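Local coordinates for 3-deoxy-d-manno-octulosonic-acid transferase (Acinetobacter baumannii, PDB 4BFC), which probably transfers Kdo from CMP-Kdo to the lipid A precursor in lipopolysaccharide synthesis, the fragment here being the C-terminal domain that binds CMP-Kdo, at residues L122-A127 and E149-L153; S129-V134 and V155-G160. One frame throughout, in Å; residues are numbered along the deposited sequence. Where two conformers were deposited one is given.

Contact 1: residues L122-A127 and E149-L153; sequences LWLWYA and EPMVL
Leu-153 pushes its forked end into the hollow between Trp-123 and Tyr-126, two residues that project from neighbouring turns of helix 122-128. Its CD1 lies 3.5 Å from Tyr-126 CB and also reaches the backbone of Ala-127, while CD2 comes to 3.9 Å from Trp-123 CE3, so both methyls of the fork rest against the indole's six-membered ring from one side of its plane. Further along that ring, Val-152 CG1 touches CH2. Pro-150 lies flat against the phenol: its CD sits over one face, 3.9 Å from the Tyr-126 ring centroid, in a CH-pi contact, and its CB brushes CD1 and CE1. Between the two aromatic rings rises Glu-149. With CG beside its own backbone N (chi1 -56°) and the chain extended beyond, it carries the carboxylate past the indole edge, where Trp-123 NE1 donates to OE2 at 3.1 Å, nearly straight at 165°. The acceptor lies in the indole plane, but the N-H meets OE2 from above the carboxylate plane. The other oxygen, OE1, takes a hydrogen bond from a water at 2.7 Å, and that water accepts one from Tyr-126 OH. This is helix-to-helix packing on one side of the parallel sheet of a Rossmann-like, GT-B-type nucleotide-sugar-binding domain.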
loop_
_atom_site.group_PDB
_atom_site.type_symbol
_atom_site.label_atom_id
_atom_site.label_comp_id
_atom_site.label_asym_id
_atom_site.label_seq_id
_atom_site.Cartn_x
_atom_site.Cartn_y
_atom_site.Cartn_z
ATOM N N LEU A 122 -6.370 -11.903 10.781
ATOM C CA LEU A 122 -5.029 -12.076 11.361
ATOM C C LEU A 122 -5.001 -12.440 12.868
ATOM O O LEU A 122 -4.198 -13.331 13.293
ATOM C CB LEU A 122 -4.165 -10.836 11.027
ATOM C CG LEU A 122 -2.674 -11.041 11.221
ATOM C CD1 LEU A 122 -2.088 -12.254 10.488
ATOM C CD2 LEU A 122 -1.941 -9.732 10.973
ATOM N N TRP A 123 -5.843 -11.800 13.718
ATOM C CA TRP A 123 -5.931 -12.101 15.142
ATOM C C TRP A 123 -6.317 -13.542 15.405
ATOM O O TRP A 123 -5.791 -14.156 16.295
ATOM C CB TRP A 123 -6.898 -11.165 15.870
ATOM C CG TRP A 123 -6.205 -9.881 16.230
ATOM C CD1 TRP A 123 -5.630 -8.966 15.352
ATOM C CD2 TRP A 123 -5.900 -9.361 17.586
ATOM N NE1 TRP A 123 -5.051 -7.924 16.042
ATOM C CE2 TRP A 123 -5.174 -8.098 17.382
ATOM C CE3 TRP A 123 -6.162 -9.786 18.891
ATOM C CZ2 TRP A 123 -4.735 -7.314 18.455
ATOM C CZ3 TRP A 123 -5.706 -8.988 19.962
ATOM C CH2 TRP A 123 -5.012 -7.781 19.741
ATOM N N LEU A 124 -7.244 -14.075 14.610
ATOM C CA LEU A 124 -7.617 -15.468 14.791
ATOM C C LEU A 124 -6.377 -16.390 14.639
ATOM O O LEU A 124 -6.198 -17.287 15.470
ATOM C CB LEU A 124 -8.708 -15.873 13.773
ATOM C CG LEU A 124 -9.229 -17.306 13.578
ATOM C CD1 LEU A 124 -9.681 -17.789 14.930
ATOM C CD2 LEU A 124 -10.369 -17.347 12.519
ATOM N N TRP A 125 -5.614 -16.183 13.556
ATOM C CA TRP A 125 -4.440 -17.048 13.250
ATOM C C TRP A 125 -3.394 -16.892 14.320
ATOM O O TRP A 125 -2.892 -17.877 14.816
ATOM C CB TRP A 125 -3.884 -16.791 11.871
ATOM C CG TRP A 125 -5.017 -16.781 10.853
ATOM C CD1 TRP A 125 -5.356 -15.755 10.010
ATOM C CD2 TRP A 125 -6.076 -17.782 10.705
ATOM N NE1 TRP A 125 -6.510 -16.043 9.315
ATOM C CE2 TRP A 125 -6.994 -17.251 9.687
ATOM C CE3 TRP A 125 -6.356 -19.004 11.300
ATOM C CZ2 TRP A 125 -8.108 -17.937 9.294
ATOM C CZ3 TRP A 125 -7.534 -19.678 10.923
ATOM C CH2 TRP A 125 -8.349 -19.175 9.900
ATOM N N TYR A 126 -3.034 -15.654 14.677
ATOM C CA TYR A 126 -2.089 -15.525 15.847
ATOM C C TYR A 126 -2.605 -16.254 17.116
ATOM O O TYR A 126 -1.858 -16.899 17.817
ATOM C CB TYR A 126 -1.940 -14.045 16.245
ATOM C CG TYR A 126 -1.138 -13.190 15.320
ATOM C CD1 TYR A 126 0.077 -13.673 14.815
ATOM C CD2 TYR A 126 -1.552 -11.885 14.965
ATOM C CE1 TYR A 126 0.864 -12.910 13.986
ATOM C CE2 TYR A 126 -0.748 -11.106 14.129
ATOM C CZ TYR A 126 0.443 -11.618 13.655
ATOM O OH TYR A 126 1.240 -10.871 12.864
ATOM N N ALA A 127 -3.910 -16.185 17.385
ATOM C CA ALA A 127 -4.454 -16.835 18.586
ATOM C C ALA A 127 -4.353 -18.388 18.501
ATOM O O ALA A 127 -4.446 -19.089 19.513
ATOM C CB ALA A 127 -5.900 -16.416 18.817
ATOM N N GLU A 149 0.668 -7.147 17.891
ATOM C CA GLU A 149 -0.480 -8.034 17.889
ATOM C C GLU A 149 -0.125 -9.468 18.381
ATOM O O GLU A 149 -0.678 -9.928 19.388
ATOM C CB GLU A 149 -1.146 -8.004 16.508
ATOM C CG GLU A 149 -1.550 -6.593 16.070
ATOM C CD GLU A 149 -2.174 -6.505 14.682
ATOM O OE1 GLU A 149 -1.649 -7.091 13.706
ATOM O OE2 GLU A 149 -3.225 -5.833 14.561
ATOM N N PRO A 150 0.895 -10.133 17.764
ATOM C CA PRO A 150 1.273 -11.434 18.365
ATOM C C PRO A 150 1.805 -11.378 19.784
ATOM O O PRO A 150 1.557 -12.300 20.548
ATOM C CB PRO A 150 2.305 -12.032 17.354
ATOM C CG PRO A 150 2.837 -10.842 16.631
ATOM C CD PRO A 150 1.683 -9.861 16.553
ATOM N N MET A 151 2.462 -10.283 20.175
ATOM C CA MET A 151 3.040 -10.115 21.508
ATOM C C MET A 151 1.928 -10.130 22.553
ATOM O O MET A 151 2.021 -10.734 23.612
ATOM C CB MET A 151 3.755 -8.753 21.582
ATOM C CG MET A 151 5.080 -8.609 20.832
ATOM S SD MET A 151 6.469 -9.512 21.572
ATOM C CE MET A 151 7.740 -9.285 20.367
ATOM N N VAL A 152 0.865 -9.417 22.222
ATOM C CA VAL A 152 -0.270 -9.258 23.138
ATOM C C VAL A 152 -0.968 -10.608 23.299
ATOM O O VAL A 152 -1.468 -10.923 24.364
ATOM C CB VAL A 152 -1.218 -8.174 22.520
ATOM C CG1 VAL A 152 -2.660 -8.241 23.019
ATOM C CG2 VAL A 152 -0.634 -6.774 22.712
ATOM N N LEU A 153 -0.934 -11.433 22.252
ATOM C CA LEU A 153 -1.549 -12.773 22.315
ATOM C C LEU A 153 -0.617 -13.874 22.779
ATOM O O LEU A 153 -0.939 -15.087 22.694
ATOM C CB LEU A 153 -2.227 -13.137 20.988
ATOM C CG LEU A 153 -3.396 -12.296 20.482
ATOM C CD1 LEU A 153 -3.595 -12.560 18.987
ATOM C CD2 LEU A 153 -4.695 -12.587 21.243
HETATM O O HOH W 1 0.741 -8.133 13.032
#

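Contact 2: residues S129-V134 and V155-G160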
loop_
_atom_site.group_PDB
_atom_site.type_symbol
_atom_site.label_atom_id
_atom_site.label_comp_id
_atom_site.label_asym_id
_atom_site.label_seq_id
_atom_site.Cartn_x
_atom_site.Cartn_y
_atom_site.Cartn_z
ATOM N N SER A 129 -1.584 -19.829 17.078
ATOM C CA SER A 129 -0.201 -20.139 16.744
ATOM C C SER A 129 0.623 -20.499 18.019
ATOM O O SER A 129 0.426 -19.889 19.119
ATOM C CB SER A 129 0.444 -18.882 16.126
ATOM O OG SER A 129 -0.280 -18.418 14.965
ATOM N N GLN A 130 1.581 -21.410 17.831
ATOM C CA GLN A 130 2.622 -21.699 18.833
ATOM C C GLN A 130 3.796 -20.734 18.708
ATOM O O GLN A 130 4.377 -20.320 19.728
ATOM C CB GLN A 130 3.118 -23.151 18.798
ATOM C CG GLN A 130 2.296 -24.100 19.633
ATOM C CD GLN A 130 0.893 -24.203 19.140
ATOM O OE1 GLN A 130 0.610 -24.953 18.172
ATOM N NE2 GLN A 130 -0.007 -23.474 19.770
ATOM N N VAL A 131 4.152 -20.414 17.454
ATOM C CA VAL A 131 5.186 -19.426 17.188
ATOM C C VAL A 131 4.774 -18.719 15.897
ATOM O O VAL A 131 4.000 -19.268 15.078
ATOM C CB VAL A 131 6.626 -20.037 16.954
ATOM C CG1 VAL A 131 7.209 -20.693 18.224
ATOM C CG2 VAL A 131 6.656 -21.022 15.781
ATOM N N CYS A 132 5.368 -17.560 15.691
ATOM C CA CYS A 132 5.110 -16.854 14.461
ATOM C C CYS A 132 6.322 -16.097 13.931
ATOM O O CYS A 132 7.345 -15.942 14.603
ATOM C CB CYS A 132 3.888 -15.907 14.635
ATOM S SG CYS A 132 4.282 -14.348 15.451
ATOM N N PHE A 133 6.214 -15.718 12.671
ATOM C CA PHE A 133 7.105 -14.792 12.006
ATOM C C PHE A 133 6.263 -13.658 11.368
ATOM O O PHE A 133 5.320 -13.924 10.663
ATOM C CB PHE A 133 7.815 -15.540 10.885
ATOM C CG PHE A 133 8.544 -14.667 9.880
ATOM C CD1 PHE A 133 9.785 -14.049 10.127
ATOM C CD2 PHE A 133 7.884 -14.319 8.676
ATOM C CE1 PHE A 133 10.387 -13.236 9.150
ATOM C CE2 PHE A 133 8.471 -13.493 7.697
ATOM C CZ PHE A 133 9.778 -12.960 7.925
ATOM N N VAL A 134 6.665 -12.422 11.641
ATOM C CA VAL A 134 5.989 -11.222 11.089
ATOM C C VAL A 134 6.791 -10.713 9.908
ATOM O O VAL A 134 7.953 -10.283 10.037
ATOM C CB VAL A 134 5.765 -10.117 12.154
ATOM C CG1 VAL A 134 5.078 -8.891 11.454
ATOM C CG2 VAL A 134 4.869 -10.675 13.280
ATOM N N VAL A 155 2.309 -14.957 21.749
ATOM C CA VAL A 155 2.957 -15.769 20.743
ATOM C C VAL A 155 4.424 -15.383 20.624
ATOM O O VAL A 155 4.716 -14.234 20.331
ATOM C CB VAL A 155 2.347 -15.595 19.343
ATOM C CG1 VAL A 155 3.024 -16.550 18.371
ATOM C CG2 VAL A 155 0.854 -15.844 19.392
ATOM N N PRO A 156 5.349 -16.340 20.829
ATOM C CA PRO A 156 6.755 -16.051 20.498
ATOM C C PRO A 156 6.939 -15.572 19.047
ATOM O O PRO A 156 6.390 -16.173 18.119
ATOM C CB PRO A 156 7.468 -17.365 20.739
ATOM C CG PRO A 156 6.547 -18.167 21.589
ATOM C CD PRO A 156 5.162 -17.726 21.300
ATOM N N THR A 157 7.647 -14.445 18.859
ATOM C CA THR A 157 7.642 -13.712 17.559
ATOM C C THR A 157 9.040 -13.547 16.959
ATOM O O THR A 157 9.994 -13.142 17.651
ATOM C CB THR A 157 6.958 -12.335 17.709
ATOM O OG1 THR A 157 5.615 -12.558 18.166
ATOM C CG2 THR A 157 6.908 -11.512 16.332
ATOM N N VAL A 158 9.178 -13.913 15.702
ATOM C CA VAL A 158 10.409 -13.704 14.941
ATOM C C VAL A 158 10.189 -12.652 13.872
ATOM O O VAL A 158 9.125 -12.640 13.247
ATOM C CB VAL A 158 10.864 -15.031 14.277
ATOM C CG1 VAL A 158 12.180 -14.887 13.517
ATOM C CG2 VAL A 158 10.872 -16.223 15.276
ATOM N N VAL A 159 11.144 -11.745 13.689
ATOM C CA VAL A 159 11.182 -10.857 12.530
ATOM C C VAL A 159 12.508 -10.959 11.812
ATOM O O VAL A 159 13.507 -11.383 12.412
ATOM C CB VAL A 159 10.837 -9.360 12.885
ATOM C CG1 VAL A 159 9.426 -9.270 13.454
ATOM C CG2 VAL A 159 11.877 -8.765 13.830
ATOM N N GLY A 160 12.527 -10.634 10.515
ATOM C CA GLY A 160 13.726 -10.451 9.748
ATOM C C GLY A 160 14.412 -9.146 10.132
ATOM O O GLY A 160 13.899 -8.389 10.942
#
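Three backbone hydrogen bonds join Cys-132 and Val-134 to residues 156-158 in parallel pairing. Cys-132 N donates to Pro-156 O (3.0 Å), Val-158 N to Cys-132 O (2.9 Å), and Val-134 N to Val-158 O (2.9 Å), so Cys-132 and Val-158 each use both N-H and C=O. A close CA-H...O contact, Phe-133 CA to Val-158 O at 3.2 Å, adds to the grip on that carbonyl. Among polar side chains, Thr-157 OG1 turns back along its own chain to donate to Val-155 O at 2.9 Å; Cys-132 SG rests 3.5 Å from the same OG1. Apolar contacts divide between the two faces. On that of Cys-132, Val-155 CG1 lies against SG, and Val-134 CG2 meets Thr-157 CG2 at 3.8 Å. On the other, Phe-133 CD1 touches Val-158 CG1. Ring-to-backbone packing follows from Phe-133 having CG anti to its backbone N (chi1 166°), which carries the ring along the strand until CE1 is 3.6 Å from Gly-160 N. Helix 148-152 packs through Pro-150 on the Cys-132 face, and Trp-192 of helix 185-197 touches Val-131 and Phe-133 on the other; strands 43-50 and 180-181 continue the sheet on either side.

Overall arrangement
Both contacts belong to one stretch of fold: strand 131-134, helix 148-152 and strand 157-159 form a beta-alpha-beta unit, and helix 122-128 runs into its first strand. Contact 2 is deeply buried near the middle of the domain and relies on backbone hydrogen bonds, with mostly apolar side chains on the two faces of the sheet. Contact 1, about 10 Å away between centres, is only partly buried; it works mainly through side chains, with no backbone hydrogen bond between its segments, mixing aromatic and aliphatic packing with a carboxylate and a bridging water. Pro-150 joins the two: its CB packs on Cys-132 SG and Thr-157 OG1, and its O is probably hydrogen-bonded to Val-155 N.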